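Local coordinates for protein N-glycosylase/DNA lyase (Methanocaldococcus jannaschii, PDB 3FHF) that belongs to the 8-oxoguanine DNA glycosylase family, an all-helical branch of the helix-hairpin-helix clan, at residues A[117-122]-A[148-153]. Residues are numbered along the deposited sequence; the frame is centred on the assembly and turned at random.
Sequences ENEKVA and DDVAII
Glu119 and Lys120, the first two residues of helix 119-129, reach with their side chains to the loop around Asp149. This loop joins helix 135-144 to helix 155-163 in an all-helical protein of the helix-hairpin-helix clan. The contact is polar and lies near the surface.

Glu119 is turned toward the loop. Its CG sits between the backbone N and the carbonyl carbon (chi1 55°), and the chain beyond is extended, which carries the carboxylate to the loop backbone. There Glu119 OE1 accepts from Asp149 N at 3.0 Å. The N-H comes on the syn side of the oxygen, somewhat out of the carboxylate plane, and the bond is bent, with an angle of 141° at the hydrogen. The second oxygen works through a water, which donates to Glu119 OE2 at 2.6 Å. The same water accepts from Asp148 N at 2.8 Å. Two successive loop amides are thus served by one carboxylate, and both of its oxygens are used. The methyl Val150 CG1 lies 3.6 Å from Glu119 OE1.

The Lys120 chain bends at chi2 and chi4, which brings its NZ to the same loop residue. Lys120 NZ forms a salt bridge with Asp149 OD2 at 2.8 Å and approaches from above the carboxylate plane. Asp149 OD1 has a salt bridge of its own to Arg187 of helix 176-192, so Asp149 links that helix to Lys120. Lys120 and Arg187 probably offset the negative charges of Asp149 and Glu119. The Asp148 carboxylate turns to other partners, Lys34 and Ser198.

Asn118 is the N-cap of the helix. Its OD1 accepts from Val121 N at 3.0 Å, with the donor tilted 26° from the carbonyl plane.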
loop_
_atom_site.group_PDB
_atom_site.type_symbol
_atom_site.label_atom_id
_atom_site.label_comp_id
_atom_site.label_asym_id
_atom_site.label_seq_id
_atom_site.Cartn_x
_atom_site.Cartn_y
_atom_site.Cartn_z
ATOM N N GLU A 117 -6.420 -6.583 17.862
ATOM C CA GLU A 117 -7.542 -7.471 17.565
ATOM C C GLU A 117 -7.616 -7.796 16.076
ATOM O O GLU A 117 -7.962 -8.913 15.685
ATOM C CB GLU A 117 -8.847 -6.796 17.990
ATOM C CG GLU A 117 -9.870 -7.715 18.618
ATOM C CD GLU A 117 -9.481 -8.138 20.019
ATOM O OE1 GLU A 117 -8.380 -8.704 20.178
ATOM O OE2 GLU A 117 -10.270 -7.909 20.960
ATOM N N ASN A 118 -7.305 -6.805 15.251
ATOM C CA ASN A 118 -7.341 -6.988 13.811
ATOM C C ASN A 118 -6.576 -5.880 13.103
ATOM O O ASN A 118 -6.060 -4.959 13.743
ATOM C CB ASN A 118 -8.792 -7.029 13.332
ATOM C CG ASN A 118 -9.574 -5.798 13.744
ATOM O OD1 ASN A 118 -9.279 -4.687 13.308
ATOM N ND2 ASN A 118 -10.573 -5.990 14.599
ATOM N N GLU A 119 -6.510 -5.985 11.780
ATOM C CA GLU A 119 -5.805 -5.033 10.930
ATOM C C GLU A 119 -6.422 -3.637 10.903
ATOM O O GLU A 119 -5.715 -2.659 10.700
ATOM C CB GLU A 119 -5.745 -5.579 9.498
ATOM C CG GLU A 119 -7.124 -5.922 8.949
ATOM C CD GLU A 119 -7.075 -6.793 7.707
ATOM O OE1 GLU A 119 -6.883 -6.262 6.593
ATOM O OE2 GLU A 119 -7.222 -8.019 7.853
ATOM N N LYS A 120 -7.735 -3.551 11.084
ATOM C CA LYS A 120 -8.430 -2.265 11.067
ATOM C C LYS A 120 -8.000 -1.413 12.255
ATOM O O LYS A 120 -7.746 -0.213 12.120
ATOM C CB LYS A 120 -9.944 -2.488 11.114
ATOM C CG LYS A 120 -10.620 -2.634 9.753
ATOM C CD LYS A 120 -9.915 -3.638 8.858
ATOM C CE LYS A 120 -10.573 -3.727 7.488
ATOM N NZ LYS A 120 -11.957 -4.261 7.555
ATOM N N VAL A 121 -7.924 -2.045 13.421
ATOM C CA VAL A 121 -7.516 -1.363 14.636
ATOM C C VAL A 121 -6.020 -1.069 14.592
ATOM O O VAL A 121 -5.562 -0.034 15.086
ATOM C CB VAL A 121 -7.852 -2.222 15.879
ATOM C CG1 VAL A 121 -7.133 -1.693 17.093
ATOM C CG2 VAL A 121 -9.357 -2.216 16.117
ATOM N N ALA A 122 -5.258 -1.974 13.987
ATOM C CA ALA A 122 -3.810 -1.798 13.887
ATOM C C ALA A 122 -3.544 -0.578 12.999
ATOM O O ALA A 122 -2.652 0.231 13.274
ATOM C CB ALA A 122 -3.163 -3.044 13.276
ATOM N N ASP A 148 -5.384 -8.818 4.122
ATOM C CA ASP A 148 -6.187 -8.770 2.905
ATOM C C ASP A 148 -7.397 -7.869 2.808
ATOM O O ASP A 148 -7.954 -7.739 1.722
ATOM C CB ASP A 148 -6.658 -10.179 2.553
ATOM C CG ASP A 148 -5.515 -11.147 2.353
ATOM O OD1 ASP A 148 -4.608 -10.856 1.537
ATOM O OD2 ASP A 148 -5.537 -12.208 3.009
ATOM N N ASP A 149 -7.807 -7.244 3.904
ATOM C CA ASP A 149 -9.016 -6.434 3.861
ATOM C C ASP A 149 -8.873 -4.919 4.010
ATOM O O ASP A 149 -9.754 -4.270 4.577
ATOM C CB ASP A 149 -10.016 -6.988 4.892
ATOM C CG ASP A 149 -11.448 -6.513 4.648
ATOM O OD1 ASP A 149 -11.843 -6.367 3.472
ATOM O OD2 ASP A 149 -12.188 -6.306 5.637
ATOM N N VAL A 150 -7.775 -4.358 3.508
ATOM C CA VAL A 150 -7.578 -2.911 3.544
ATOM C C VAL A 150 -7.232 -2.416 2.142
ATOM O O VAL A 150 -6.373 -2.980 1.445
ATOM C CB VAL A 150 -6.457 -2.475 4.516
ATOM C CG1 VAL A 150 -6.886 -2.738 5.945
ATOM C CG2 VAL A 150 -5.164 -3.203 4.195
ATOM N N ALA A 151 -7.914 -1.359 1.727
ATOM C CA ALA A 151 -7.693 -0.778 0.412
ATOM C C ALA A 151 -6.595 0.266 0.489
ATOM O O ALA A 151 -6.438 0.939 1.511
ATOM C CB ALA A 151 -8.988 -0.135 -0.103
ATOM N N ILE A 152 -5.836 0.382 -0.597
ATOM C CA ILE A 152 -4.764 1.360 -0.714
ATOM C C ILE A 152 -5.349 2.379 -1.676
ATOM O O ILE A 152 -5.322 2.189 -2.889
ATOM C CB ILE A 152 -3.502 0.740 -1.344
ATOM C CG1 ILE A 152 -3.050 -0.467 -0.513
ATOM C CG2 ILE A 152 -2.396 1.775 -1.417
ATOM C CD1 ILE A 152 -2.001 -1.333 -1.203
ATOM N N ILE A 153 -5.880 3.461 -1.126
ATOM C CA ILE A 153 -6.530 4.475 -1.933
ATOM C C ILE A 153 -5.580 5.588 -2.352
ATOM O O ILE A 153 -5.377 6.556 -1.629
ATOM C CB ILE A 153 -7.749 5.039 -1.164
ATOM C CG1 ILE A 153 -8.638 3.870 -0.714
ATOM C CG2 ILE A 153 -8.551 5.988 -2.043
ATOM C CD1 ILE A 153 -9.884 4.292 0.076
HETATM O O HOH W 1 -6.503 -10.056 6.377
#